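Local atomic coordinates of major Capsid Protein VP1 (Chimpanzee polyomavirus Bob, PDB entry 6Y9I), a protein that builds the pentameric capsomers of the polyomavirus shell and, as in related viruses, probably recognises glycan receptors on host cells through its surface loops. Residues His50-Asp53 and Gly54-Asn58; Lys177-Gln181 and Gly182-Lys186; Val263-Ala267 and Asp268-Ile272. One frame throughout, in Å; residues are numbered along the deposited sequence.

Contact 1: His50-Asp53 and Gly54-Asn58; sequences HHAD and GYDNN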
loop_
_atom_site.group_PDB
_atom_site.type_symbol
_atom_site.label_atom_id
_atom_site.label_comp_id
_atom_site.label_asym_id
_atom_site.label_seq_id
_atom_site.Cartn_x
_atom_site.Cartn_y
_atom_site.Cartn_z
ATOM N N HIS A 50 14.790 -27.513 -0.765
ATOM C CA HIS A 50 13.696 -28.381 -0.268
ATOM C C HIS A 50 13.548 -28.143 1.231
ATOM O O HIS A 50 14.535 -27.754 1.858
ATOM C CB HIS A 50 14.005 -29.854 -0.558
ATOM C CG HIS A 50 14.587 -30.106 -1.904
ATOM N ND1 HIS A 50 15.931 -29.909 -2.167
ATOM C CD2 HIS A 50 14.036 -30.579 -3.046
ATOM C CE1 HIS A 50 16.179 -30.236 -3.432
ATOM N NE2 HIS A 50 15.023 -30.647 -3.996
ATOM N N HIS A 51 12.365 -28.409 1.777
ATOM C CA HIS A 51 11.971 -28.100 3.171
ATOM C C HIS A 51 12.929 -28.722 4.201
ATOM O O HIS A 51 13.075 -28.108 5.249
ATOM C CB HIS A 51 10.530 -28.533 3.421
ATOM C CG HIS A 51 10.326 -30.006 3.334
ATOM N ND1 HIS A 51 10.131 -30.647 2.120
ATOM C CD2 HIS A 51 10.268 -30.954 4.292
ATOM C CE1 HIS A 51 9.980 -31.948 2.345
ATOM N NE2 HIS A 51 10.066 -32.156 3.661
ATOM N N ALA A 52 13.515 -29.894 3.942
ATOM C CA ALA A 52 14.337 -30.644 4.925
ATOM C C ALA A 52 15.836 -30.443 4.643
ATOM O O ALA A 52 16.657 -31.097 5.309
ATOM C CB ALA A 52 13.967 -32.106 4.908
ATOM N N ASP A 53 16.189 -29.592 3.682
ATOM C CA ASP A 53 17.592 -29.159 3.494
ATOM C C ASP A 53 18.052 -28.479 4.789
ATOM O O ASP A 53 17.290 -27.723 5.373
ATOM C CB ASP A 53 17.724 -28.345 2.204
ATOM C CG ASP A 53 17.526 -29.178 0.936
ATOM O OD1 ASP A 53 17.493 -30.454 1.025
ATOM O OD2 ASP A 53 17.407 -28.559 -0.134
ATOM N N GLY A 54 19.256 -28.808 5.269
ATOM C CA GLY A 54 19.792 -28.339 6.562
ATOM C C GLY A 54 19.307 -29.195 7.724
ATOM O O GLY A 54 19.713 -28.934 8.858
ATOM N N TYR A 55 18.470 -30.200 7.467
ATOM C CA TYR A 55 18.026 -31.174 8.492
ATOM C C TYR A 55 18.365 -32.600 8.042
ATOM O O TYR A 55 19.069 -33.278 8.822
ATOM C CB TYR A 55 16.542 -31.041 8.838
ATOM C CG TYR A 55 16.155 -32.001 9.933
ATOM C CD1 TYR A 55 16.656 -31.840 11.215
ATOM C CD2 TYR A 55 15.354 -33.105 9.679
ATOM C CE1 TYR A 55 16.344 -32.730 12.228
ATOM C CE2 TYR A 55 15.021 -33.999 10.686
ATOM C CZ TYR A 55 15.529 -33.815 11.959
ATOM O OH TYR A 55 15.196 -34.684 12.955
ATOM N N ASP A 56 17.892 -33.027 6.866
ATOM C CA ASP A 56 18.139 -34.374 6.281
ATOM C C ASP A 56 19.550 -34.425 5.712
ATOM O O ASP A 56 20.000 -35.522 5.440
ATOM C CB ASP A 56 17.248 -34.711 5.077
ATOM C CG ASP A 56 15.855 -35.192 5.416
ATOM O OD1 ASP A 56 15.611 -35.462 6.608
ATOM O OD2 ASP A 56 15.020 -35.261 4.476
ATOM N N ASN A 57 20.170 -33.263 5.494
ATOM C CA ASN A 57 21.447 -33.096 4.748
ATOM C C ASN A 57 22.051 -31.770 5.205
ATOM O O ASN A 57 21.413 -31.068 6.009
ATOM C CB ASN A 57 21.241 -33.109 3.225
ATOM C CG ASN A 57 20.264 -32.028 2.788
ATOM O OD1 ASN A 57 20.383 -30.866 3.217
ATOM N ND2 ASN A 57 19.249 -32.421 2.044
ATOM N N ASN A 58 23.237 -31.451 4.716
ATOM C CA ASN A 58 23.916 -30.172 4.997
ATOM C C ASN A 58 23.455 -29.163 3.958
ATOM O O ASN A 58 23.524 -29.475 2.787
ATOM C CB ASN A 58 25.435 -30.284 4.923
ATOM C CG ASN A 58 25.994 -31.154 6.021
ATOM O OD1 ASN A 58 25.495 -31.117 7.142
ATOM N ND2 ASN A 58 27.012 -31.935 5.694
#
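With CG of Asn-57 lodged between its own backbone N and carbonyl carbon (chi1 57°), the amide turns back toward Asp-53, whose carboxylate carbon stands anti to its own carbonyl carbon (chi1 -69°). Asn-57 ND2 then donates to Asp-53 OD1 over 2.8 Å; the acceptor lies in the amide plane, while the donor comes from above the carboxylate plane, the two planes being 50° apart. The other end of the same amide is used too, since Asn-57 OD1 accepts from Gly-54 N at 3.1 Å. Asp-53 OD2 is gripped from one face of its plane by His-50 N and by His-50 ND1, 2.9 Å from this oxygen, which lies near the imidazole plane; Gln-63 NE2 is a further donor. Tyr-55 N closes the next turn on Ala-52 O at 3.0 Å, and Asp-56 N adds a second donor to Ala-52 O at 2.8 Å; the backbone angles of Asp-53 and Gly-54 fit a type II turn, overlapping the type I turn His-50 to Asp-53. These overlapping turns sit in the long loop between strands 8-26 and 68-73, probably the BC loop of the jelly roll, where His-51 reaches Gly-122 of the second subunit.

Contact 2: Lys177-Gln181 and Gly182-Lys186; sequences KPQLQ and GLVPK. With MG (magnesium ion), chain O.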
loop_
_atom_site.group_PDB
_atom_site.type_symbol
_atom_site.label_atom_id
_atom_site.label_comp_id
_atom_site.label_asym_id
_atom_site.label_seq_id
_atom_site.Cartn_x
_atom_site.Cartn_y
_atom_site.Cartn_z
ATOM N N LYS A 177 24.072 -22.619 21.263
ATOM C CA LYS A 177 23.762 -22.102 19.895
ATOM C C LYS A 177 22.339 -21.551 19.754
ATOM O O LYS A 177 22.137 -20.713 18.893
ATOM C CB LYS A 177 23.983 -23.174 18.840
ATOM C CG LYS A 177 25.437 -23.321 18.444
ATOM C CD LYS A 177 25.621 -24.437 17.494
ATOM C CE LYS A 177 25.333 -24.023 16.068
ATOM N NZ LYS A 177 25.893 -25.024 15.140
ATOM N N PRO A 178 21.311 -22.010 20.509
ATOM C CA PRO A 178 19.992 -21.377 20.466
ATOM C C PRO A 178 20.000 -19.869 20.757
ATOM O O PRO A 178 19.119 -19.218 20.298
ATOM C CB PRO A 178 19.176 -22.133 21.517
ATOM C CG PRO A 178 19.816 -23.499 21.558
ATOM C CD PRO A 178 21.289 -23.252 21.296
ATOM N N GLN A 179 21.002 -19.356 21.475
ATOM C CA GLN A 179 21.194 -17.881 21.666
ATOM C C GLN A 179 21.157 -17.141 20.311
ATOM O O GLN A 179 20.705 -15.990 20.279
ATOM C CB GLN A 179 22.517 -17.585 22.363
ATOM C CG GLN A 179 22.519 -17.936 23.841
ATOM C CD GLN A 179 23.890 -17.743 24.449
ATOM O OE1 GLN A 179 24.673 -16.927 23.973
ATOM N NE2 GLN A 179 24.155 -18.485 25.518
ATOM N N LEU A 180 21.617 -17.780 19.230
ATOM C CA LEU A 180 21.698 -17.195 17.870
ATOM C C LEU A 180 20.321 -16.895 17.262
ATOM O O LEU A 180 20.312 -16.181 16.247
ATOM C CB LEU A 180 22.481 -18.142 16.962
ATOM C CG LEU A 180 23.978 -18.168 17.250
ATOM C CD1 LEU A 180 24.652 -19.327 16.570
ATOM C CD2 LEU A 180 24.623 -16.869 16.834
ATOM N N GLN A 181 19.230 -17.401 17.833
ATOM C CA GLN A 181 17.852 -17.068 17.394
ATOM C C GLN A 181 17.451 -15.697 17.936
ATOM O O GLN A 181 16.380 -15.171 17.538
ATOM C CB GLN A 181 16.907 -18.196 17.799
ATOM C CG GLN A 181 17.150 -19.434 16.943
ATOM C CD GLN A 181 16.466 -20.709 17.376
ATOM O OE1 GLN A 181 16.776 -21.772 16.852
ATOM N NE2 GLN A 181 15.528 -20.613 18.313
ATOM N N GLY A 182 18.210 -15.195 18.902
ATOM C CA GLY A 182 18.102 -13.829 19.432
ATOM C C GLY A 182 19.265 -13.017 18.925
ATOM O O GLY A 182 19.625 -13.137 17.731
ATOM N N LEU A 183 19.850 -12.211 19.797
ATOM C CA LEU A 183 20.963 -11.312 19.427
ATOM C C LEU A 183 22.181 -11.709 20.271
ATOM O O LEU A 183 22.176 -11.438 21.489
ATOM C CB LEU A 183 20.532 -9.865 19.674
ATOM C CG LEU A 183 21.322 -8.790 18.936
ATOM C CD1 LEU A 183 22.798 -8.823 19.315
ATOM C CD2 LEU A 183 21.142 -8.923 17.438
ATOM N N VAL A 184 23.162 -12.321 19.622
ATOM C CA VAL A 184 24.504 -12.652 20.170
ATOM C C VAL A 184 25.464 -11.539 19.754
ATOM O O VAL A 184 25.860 -11.455 18.587
ATOM C CB VAL A 184 24.935 -14.032 19.654
ATOM C CG1 VAL A 184 26.362 -14.392 20.019
ATOM C CG2 VAL A 184 23.967 -15.104 20.151
ATOM N N PRO A 185 25.847 -10.636 20.688
ATOM C CA PRO A 185 26.772 -9.546 20.372
ATOM C C PRO A 185 28.074 -10.001 19.691
ATOM O O PRO A 185 28.595 -9.285 18.875
ATOM C CB PRO A 185 27.091 -8.934 21.746
ATOM C CG PRO A 185 25.909 -9.270 22.625
ATOM C CD PRO A 185 25.342 -10.564 22.078
ATOM N N LYS A 186 28.576 -11.194 20.006
ATOM C CA LYS A 186 29.853 -11.673 19.424
ATOM C C LYS A 186 29.693 -11.994 17.933
ATOM O O LYS A 186 30.709 -11.973 17.236
ATOM C CB LYS A 186 30.387 -12.878 20.205
ATOM C CG LYS A 186 31.878 -13.113 20.003
HETATM MG MG MG O . 21.868 -12.535 23.519
HETATM O O HOH W 1 20.746 -14.511 22.547
HETATM O O HOH W 2 23.954 -13.747 23.575
HETATM O O HOH W 3 22.901 -10.955 24.714
#
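Gln-179 O is gripped from two directions: Gly-182 N donates to it at 3.0 Å, from above the carbonyl plane, and water 1 donates at 2.7 Å. The first bond continues the i to i+3 pattern of the 3-10 segment 177-181 into Gly-182. The water carries the carbonyl to a magnesium ion, which Leu-183 O binds directly at 2.3 Å. Waters 2 and 3 also coordinate the metal, and water 2 gives a long bond to Gln-179 OE1. Glu-27 OE1 of the second subunit is the remaining modelled ligand, so the ion bridges two chains. Next to these polar bonds, Val-184 turns one methyl back on the 3-10 segment: with CG1 anti to the backbone N (chi1 173°), CG2 is placed 3.4 Å from Gln-179 O. The same methyl lies 3.6 Å from Gln-179 CB and 3.8 Å from Leu-180 CD2, so it packs against both residues on the inside of the bend. Gln-181 points elsewhere, its NE2 bonding to Tyr-43 O of the second subunit. The turn lies between helix 166-170 and strand 188-191; Leu-180 rests on Pro-166 and Val-184 on Ala-170 of that helix, while Val-184 O accepts from Gln-145 of strand 142-146.

Contact 3: Val263-Ala267 and Asp268-Ile272; sequences VMVKA and DNEAI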
loop_
_atom_site.group_PDB
_atom_site.type_symbol
_atom_site.label_atom_id
_atom_site.label_comp_id
_atom_site.label_asym_id
_atom_site.label_seq_id
_atom_site.Cartn_x
_atom_site.Cartn_y
_atom_site.Cartn_z
ATOM N N VAL A 263 11.224 -16.156 -6.267
ATOM C CA VAL A 263 11.610 -17.569 -6.474
ATOM C C VAL A 263 10.933 -18.066 -7.747
ATOM O O VAL A 263 9.835 -17.561 -8.125
ATOM C CB VAL A 263 11.226 -18.447 -5.266
ATOM C CG1 VAL A 263 11.805 -17.897 -3.979
ATOM C CG2 VAL A 263 9.712 -18.597 -5.134
ATOM N N MET A 264 11.565 -19.027 -8.399
ATOM C CA MET A 264 10.872 -19.887 -9.377
ATOM C C MET A 264 10.541 -21.197 -8.661
ATOM O O MET A 264 11.264 -21.571 -7.688
ATOM C CB MET A 264 11.714 -20.125 -10.632
ATOM C CG MET A 264 12.933 -20.926 -10.389
ATOM S SD MET A 264 13.601 -21.630 -11.915
ATOM C CE MET A 264 12.598 -23.109 -12.069
ATOM N N VAL A 265 9.462 -21.823 -9.098
ATOM C CA VAL A 265 8.970 -23.146 -8.621
ATOM C C VAL A 265 9.167 -24.182 -9.737
ATOM O O VAL A 265 8.732 -23.936 -10.904
ATOM C CB VAL A 265 7.509 -23.052 -8.157
ATOM C CG1 VAL A 265 7.019 -24.402 -7.678
ATOM C CG2 VAL A 265 7.301 -21.999 -7.076
ATOM N N LYS A 266 9.894 -25.254 -9.411
ATOM C CA LYS A 266 10.223 -26.356 -10.335
ATOM C C LYS A 266 8.981 -27.228 -10.527
ATOM O O LYS A 266 8.356 -27.584 -9.527
ATOM C CB LYS A 266 11.397 -27.169 -9.775
ATOM C CG LYS A 266 12.749 -26.832 -10.385
ATOM C CD LYS A 266 13.928 -27.539 -9.728
ATOM C CE LYS A 266 13.843 -29.046 -9.800
ATOM N NZ LYS A 266 13.829 -29.503 -11.206
ATOM N N ALA A 267 8.620 -27.535 -11.770
ATOM C CA ALA A 267 7.447 -28.374 -12.093
ATOM C C ALA A 267 7.593 -29.766 -11.439
ATOM O O ALA A 267 6.621 -30.272 -10.940
ATOM C CB ALA A 267 7.278 -28.475 -13.595
ATOM N N ASP A 268 8.758 -30.406 -11.471
ATOM C CA ASP A 268 8.819 -31.855 -11.132
ATOM C C ASP A 268 8.576 -32.095 -9.637
ATOM O O ASP A 268 8.030 -33.171 -9.332
ATOM C CB ASP A 268 10.121 -32.534 -11.561
ATOM C CG ASP A 268 11.343 -31.652 -11.496
ATOM O OD1 ASP A 268 11.291 -30.630 -10.774
ATOM O OD2 ASP A 268 12.332 -31.990 -12.178
ATOM N N ASN A 269 8.991 -31.197 -8.735
ATOM C CA ASN A 269 8.912 -31.477 -7.280
ATOM C C ASN A 269 8.463 -30.245 -6.455
ATOM O O ASN A 269 8.210 -30.429 -5.243
ATOM C CB ASN A 269 10.228 -32.098 -6.826
ATOM C CG ASN A 269 11.423 -31.184 -6.973
ATOM O OD1 ASN A 269 11.291 -30.008 -7.358
ATOM N ND2 ASN A 269 12.589 -31.722 -6.629
ATOM N N GLU A 270 8.296 -29.081 -7.090
ATOM C CA GLU A 270 7.804 -27.811 -6.500
ATOM C C GLU A 270 8.848 -27.216 -5.553
ATOM O O GLU A 270 8.468 -26.342 -4.764
ATOM C CB GLU A 270 6.448 -27.986 -5.822
ATOM C CG GLU A 270 5.357 -28.312 -6.810
ATOM C CD GLU A 270 3.988 -28.464 -6.187
ATOM O OE1 GLU A 270 3.692 -29.536 -5.574
ATOM O OE2 GLU A 270 3.212 -27.527 -6.342
ATOM N N ALA A 271 10.106 -27.653 -5.656
ATOM C CA ALA A 271 11.266 -27.024 -4.998
ATOM C C ALA A 271 11.496 -25.660 -5.645
ATOM O O ALA A 271 10.948 -25.403 -6.721
ATOM C CB ALA A 271 12.486 -27.885 -5.113
ATOM N N ILE A 272 12.208 -24.781 -4.963
ATOM C CA ILE A 272 12.341 -23.399 -5.482
ATOM C C ILE A 272 13.804 -23.113 -5.759
ATOM O O ILE A 272 14.697 -23.816 -5.224
ATOM C CB ILE A 272 11.673 -22.382 -4.530
ATOM C CG1 ILE A 272 12.347 -22.304 -3.168
ATOM C CG2 ILE A 272 10.182 -22.680 -4.398
ATOM C CD1 ILE A 272 13.541 -21.408 -3.145
#
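Backbone bonds join Lys-266 to the returning chain at two points: Lys-266 N donates to Ala-271 O at 2.9 Å in an almost straight bond (178° at the hydrogen), whereas Glu-270 N reaches Lys-266 O over 2.9 Å at only 132°. Beyond them, Val-265 and Ile-272 form an antiparallel non-hydrogen-bonded pair, and the Ile-272 CA-H points to Met-264 O. The two runs are 174° apart, the geometry of a beta hairpin; it links strands 252-265 and 272-291, probably the last two strands of the viral jelly roll. Glu-270, with positive phi, sits where the chain turns back. Among polar side chains, Asn-269 makes an Asx turn, its OD1 accepting from Ala-271 N at 3.1 Å. Lys-266 bends at its last two torsions, which curls NZ round into a salt bridge: Lys-266 NZ lies 2.8 Å from Asp-268 OD1 on its syn lone pair, with a weak second bond to OD2. Glu-270 faces the other way, its carboxylate accepting from Lys-117 N of the second subunit and forming a salt bridge with Lys-113 of its own chain. Apolar contacts run along one face: Val-265 CG2 packs obliquely on Ile-272 CG2 at 4.0 Å, and Val-263 CG1 touches Ile-272 CD1, also at 4.0 Å.

How the contacts relate
Along the chain the three contacts come in series, each closing its own short turn, and none nests in or crosses another. Contact 1 folds part of the loop between strands 8-26 and 68-73. Contact 2 follows in the excursion after helix 166-170, its centre 22 Å from that of contact 1, with about 10 Å between their nearest atoms. Contact 3 closes the hairpin from strand 252-265 into strand 272-291 and returns to contact 1 in space: His-50 CD2 packs 3.7 Å from Ala-271 CB. Contacts 2 and 3 stay apart, about 20 Å between nearest atoms. All three touch the second subunit, so each links this chain's loops to the pentamer interface.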